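Local coordinates for protein type I site-specific restriction-modification system, R (Restriction) subunit (Vibrio vulnificus, PDB 3H1T) that probably acts as the ATP-dependent DNA-translocating and DNA-cleaving subunit of a type I restriction enzyme, this fragment being the N-terminal part of that subunit, at residues A89-V100 / L116-I127. Sequence-based numbering, arbitrary orientation.
Sequences AVVEAKPENSPV and LKFAYSTNGHEI
Strands 89-93 and 118-122 pair in parallel, Val-91 beside Tyr-120 and Glu-92 beside Ser-121, as the two strands of a beta-alpha-beta crossover through helix 104-114. The sequence Glu-92, Ala-93, Lys-94, with Asp-77 on the adjoining strand, fits the PD-(D/E)xK nuclease core, so this is probably the endonuclease domain of HsdR. Backbone bonds alternate across the pair: Tyr-120 N gives to Val-90 O (2.9 Å), and Glu-92 N to Tyr-120 O (2.8 Å).

On the face of Ala-89, Val-91 and Ala-93, the small Ala-89 leaves room for the Tyr-120 ring: its CB lies at the ring edge, in plane, 3.8 Å from CE2, while Tyr-120 OH is hydrogen-bonded to Glu-129 OE2. Branched Val-91 turns CG1 away from its own backbone N (chi1 -174°), which brings that methyl to 3.6 Å from Thr-122 CG2. The opposite face meets helix 104-114, where Glu-92 packs against Ala-107 and Tyr-110.

At the C-terminal end of strand 118-122, Ser-121 and Asn-123 hold the loop that runs from Lys-94 toward helix 104-114. Ser-121 OG, short and polar, donates a hydrogen bond to Val-100 O at 2.7 Å. Val-100 CG1 rests on Glu-126 CB (3.4 Å), the two side chains at about a right angle. Within turn 122-126, Thr-122 OG1 accepts from Gly-124 N, an ST turn, and Asn-123 OD1 from Glu-126 N (2.8 Å), an Asx motif. Asn-123 suits this junction because its amide also donates: ND2 gives to Glu-126 OE1 and Ser-98 O, both near the amide plane, fixing its rotation; Ser-98 O lies 2.9 Å from Asn-123 ND2, with a fairly straight N-H...O angle of 157°.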
# COMPACT_ATOMS: atom_id res chain seq x y z
N ALA A 89 4.68 -5.10 -22.56
CA ALA A 89 3.45 -4.95 -23.34
C ALA A 89 2.34 -5.92 -22.94
O ALA A 89 2.57 -6.87 -22.19
CB ALA A 89 3.74 -5.09 -24.85
N VAL A 90 1.15 -5.70 -23.46
CA VAL A 90 0.03 -6.57 -23.14
C VAL A 90 -0.87 -6.80 -24.35
O VAL A 90 -1.02 -5.91 -25.19
CB VAL A 90 -0.76 -5.99 -21.92
CG1 VAL A 90 -1.49 -4.71 -22.31
CG2 VAL A 90 -1.69 -7.04 -21.36
N VAL A 91 -1.47 -7.98 -24.43
CA VAL A 91 -2.32 -8.32 -25.56
C VAL A 91 -3.71 -8.82 -25.19
O VAL A 91 -3.88 -9.63 -24.28
CB VAL A 91 -1.66 -9.43 -26.43
CG1 VAL A 91 -2.50 -9.68 -27.69
CG2 VAL A 91 -0.25 -9.04 -26.79
N GLU A 92 -4.72 -8.34 -25.91
CA GLU A 92 -6.08 -8.80 -25.69
C GLU A 92 -6.42 -9.60 -26.95
O GLU A 92 -6.39 -9.07 -28.05
CB GLU A 92 -7.04 -7.61 -25.55
CG GLU A 92 -7.81 -7.52 -24.22
CD GLU A 92 -8.65 -8.75 -23.89
OE1 GLU A 92 -9.63 -9.04 -24.61
OE2 GLU A 92 -8.32 -9.42 -22.89
N ALA A 93 -6.72 -10.88 -26.79
CA ALA A 93 -7.04 -11.70 -27.94
C ALA A 93 -8.54 -11.88 -28.03
O ALA A 93 -9.24 -11.75 -27.03
CB ALA A 93 -6.34 -13.06 -27.84
N LYS A 94 -9.03 -12.13 -29.23
CA LYS A 94 -10.44 -12.33 -29.44
C LYS A 94 -10.55 -13.39 -30.52
O LYS A 94 -9.59 -13.66 -31.23
CB LYS A 94 -11.11 -11.03 -29.90
CG LYS A 94 -11.34 -10.03 -28.77
CD LYS A 94 -12.44 -10.52 -27.81
CE LYS A 94 -12.46 -9.77 -26.47
NZ LYS A 94 -12.77 -8.31 -26.56
N PRO A 95 -11.72 -14.04 -30.64
CA PRO A 95 -11.86 -15.07 -31.68
C PRO A 95 -11.65 -14.51 -33.09
O PRO A 95 -11.99 -13.35 -33.35
CB PRO A 95 -13.29 -15.58 -31.45
CG PRO A 95 -13.98 -14.39 -30.84
CD PRO A 95 -12.96 -13.87 -29.87
N GLU A 96 -11.11 -15.30 -34.01
CA GLU A 96 -10.86 -14.81 -35.38
C GLU A 96 -12.03 -14.14 -36.09
O GLU A 96 -11.83 -13.22 -36.87
CB GLU A 96 -10.30 -15.92 -36.28
CG GLU A 96 -10.93 -17.28 -36.12
CD GLU A 96 -11.05 -18.02 -37.45
OE1 GLU A 96 -10.13 -17.90 -38.29
OE2 GLU A 96 -12.06 -18.74 -37.64
N ASN A 97 -13.25 -14.58 -35.79
CA ASN A 97 -14.44 -14.01 -36.42
C ASN A 97 -14.85 -12.61 -35.96
O ASN A 97 -15.70 -11.97 -36.58
CB ASN A 97 -15.62 -14.96 -36.24
CG ASN A 97 -15.48 -15.82 -34.99
OD1 ASN A 97 -16.34 -15.78 -34.09
ND2 ASN A 97 -14.41 -16.60 -34.92
N SER A 98 -14.27 -12.13 -34.86
CA SER A 98 -14.62 -10.81 -34.36
C SER A 98 -13.64 -9.70 -34.75
O SER A 98 -12.44 -9.94 -34.93
CB SER A 98 -14.76 -10.86 -32.83
OG SER A 98 -13.63 -11.44 -32.21
N PRO A 99 -14.14 -8.47 -34.90
CA PRO A 99 -13.35 -7.28 -35.27
C PRO A 99 -12.22 -6.96 -34.28
O PRO A 99 -12.42 -7.10 -33.07
CB PRO A 99 -14.42 -6.19 -35.33
CG PRO A 99 -15.50 -6.69 -34.37
CD PRO A 99 -15.56 -8.14 -34.72
N VAL A 100 -11.06 -6.54 -34.77
CA VAL A 100 -9.94 -6.22 -33.87
C VAL A 100 -10.16 -5.06 -32.92
O VAL A 100 -9.86 -5.16 -31.74
CB VAL A 100 -8.63 -5.90 -34.64
CG1 VAL A 100 -7.77 -7.14 -34.72
CG2 VAL A 100 -8.95 -5.36 -36.01
N LEU A 116 2.18 -0.24 -18.43
CA LEU A 116 2.86 -0.52 -19.69
C LEU A 116 2.59 0.55 -20.73
O LEU A 116 1.58 1.26 -20.65
CB LEU A 116 2.42 -1.87 -20.25
CG LEU A 116 2.49 -2.97 -19.18
CD1 LEU A 116 2.07 -4.29 -19.78
CD2 LEU A 116 3.89 -3.07 -18.57
N LYS A 117 3.50 0.68 -21.68
CA LYS A 117 3.42 1.68 -22.75
C LYS A 117 2.98 1.10 -24.09
O LYS A 117 2.88 1.84 -25.06
CB LYS A 117 4.78 2.34 -22.94
CG LYS A 117 4.91 3.76 -22.43
CD LYS A 117 4.85 3.82 -20.91
CE LYS A 117 5.10 5.25 -20.40
NZ LYS A 117 3.88 5.89 -19.83
N PHE A 118 2.73 -0.20 -24.16
CA PHE A 118 2.31 -0.80 -25.42
C PHE A 118 1.12 -1.73 -25.24
O PHE A 118 1.12 -2.61 -24.39
CB PHE A 118 3.49 -1.54 -26.06
CG PHE A 118 4.69 -0.67 -26.27
CD1 PHE A 118 4.69 0.34 -27.23
CD2 PHE A 118 5.79 -0.76 -25.40
CE1 PHE A 118 5.75 1.25 -27.33
CE2 PHE A 118 6.86 0.13 -25.49
CZ PHE A 118 6.83 1.15 -26.46
N ALA A 119 0.08 -1.53 -26.05
CA ALA A 119 -1.10 -2.37 -25.93
C ALA A 119 -1.54 -2.92 -27.28
O ALA A 119 -1.51 -2.20 -28.28
CB ALA A 119 -2.24 -1.57 -25.29
N TYR A 120 -1.96 -4.18 -27.31
CA TYR A 120 -2.39 -4.81 -28.55
C TYR A 120 -3.72 -5.52 -28.47
O TYR A 120 -4.06 -6.14 -27.48
CB TYR A 120 -1.34 -5.83 -29.00
CG TYR A 120 0.02 -5.20 -29.16
CD1 TYR A 120 0.37 -4.57 -30.36
CD2 TYR A 120 0.91 -5.15 -28.09
CE1 TYR A 120 1.57 -3.90 -30.48
CE2 TYR A 120 2.12 -4.47 -28.19
CZ TYR A 120 2.44 -3.84 -29.39
OH TYR A 120 3.61 -3.14 -29.46
N SER A 121 -4.48 -5.43 -29.54
CA SER A 121 -5.73 -6.12 -29.63
C SER A 121 -5.56 -6.94 -30.90
O SER A 121 -5.09 -6.42 -31.91
CB SER A 121 -6.88 -5.12 -29.75
OG SER A 121 -8.09 -5.81 -29.84
N THR A 122 -5.93 -8.21 -30.86
CA THR A 122 -5.77 -9.05 -32.02
C THR A 122 -6.85 -10.10 -32.11
O THR A 122 -7.40 -10.51 -31.09
CB THR A 122 -4.42 -9.77 -32.01
OG1 THR A 122 -4.34 -10.67 -33.12
CG2 THR A 122 -4.26 -10.54 -30.70
N ASN A 123 -7.14 -10.52 -33.34
CA ASN A 123 -8.13 -11.56 -33.58
C ASN A 123 -7.47 -12.67 -34.37
O ASN A 123 -8.13 -13.44 -35.06
CB ASN A 123 -9.34 -10.99 -34.35
CG ASN A 123 -8.96 -10.37 -35.70
OD1 ASN A 123 -7.79 -10.25 -36.05
ND2 ASN A 123 -9.97 -9.97 -36.46
N GLY A 124 -6.14 -12.75 -34.26
CA GLY A 124 -5.42 -13.77 -34.99
C GLY A 124 -4.85 -13.26 -36.30
O GLY A 124 -3.62 -13.17 -36.46
N HIS A 125 -5.70 -12.89 -37.24
CA HIS A 125 -5.18 -12.40 -38.51
C HIS A 125 -4.84 -10.93 -38.47
O HIS A 125 -3.95 -10.49 -39.19
CB HIS A 125 -6.12 -12.71 -39.69
CG HIS A 125 -7.55 -12.34 -39.46
ND1 HIS A 125 -8.41 -13.12 -38.70
CD2 HIS A 125 -8.31 -11.34 -39.97
CE1 HIS A 125 -9.63 -12.61 -38.76
NE2 HIS A 125 -9.59 -11.53 -39.53
N GLU A 126 -5.51 -10.16 -37.63
CA GLU A 126 -5.22 -8.73 -37.54
C GLU A 126 -4.62 -8.35 -36.20
O GLU A 126 -4.84 -9.01 -35.19
CB GLU A 126 -6.48 -7.90 -37.79
CG GLU A 126 -6.93 -7.84 -39.21
CD GLU A 126 -8.37 -7.41 -39.33
OE1 GLU A 126 -9.24 -8.08 -38.72
OE2 GLU A 126 -8.64 -6.42 -40.04
N ILE A 127 -3.85 -7.26 -36.20
CA ILE A 127 -3.21 -6.77 -34.99
C ILE A 127 -3.38 -5.27 -34.90
O ILE A 127 -3.02 -4.54 -35.81
CB ILE A 127 -1.72 -7.12 -35.00
CG1 ILE A 127 -1.55 -8.64 -35.08
CG2 ILE A 127 -1.05 -6.57 -33.76
CD1 ILE A 127 -0.14 -9.10 -35.42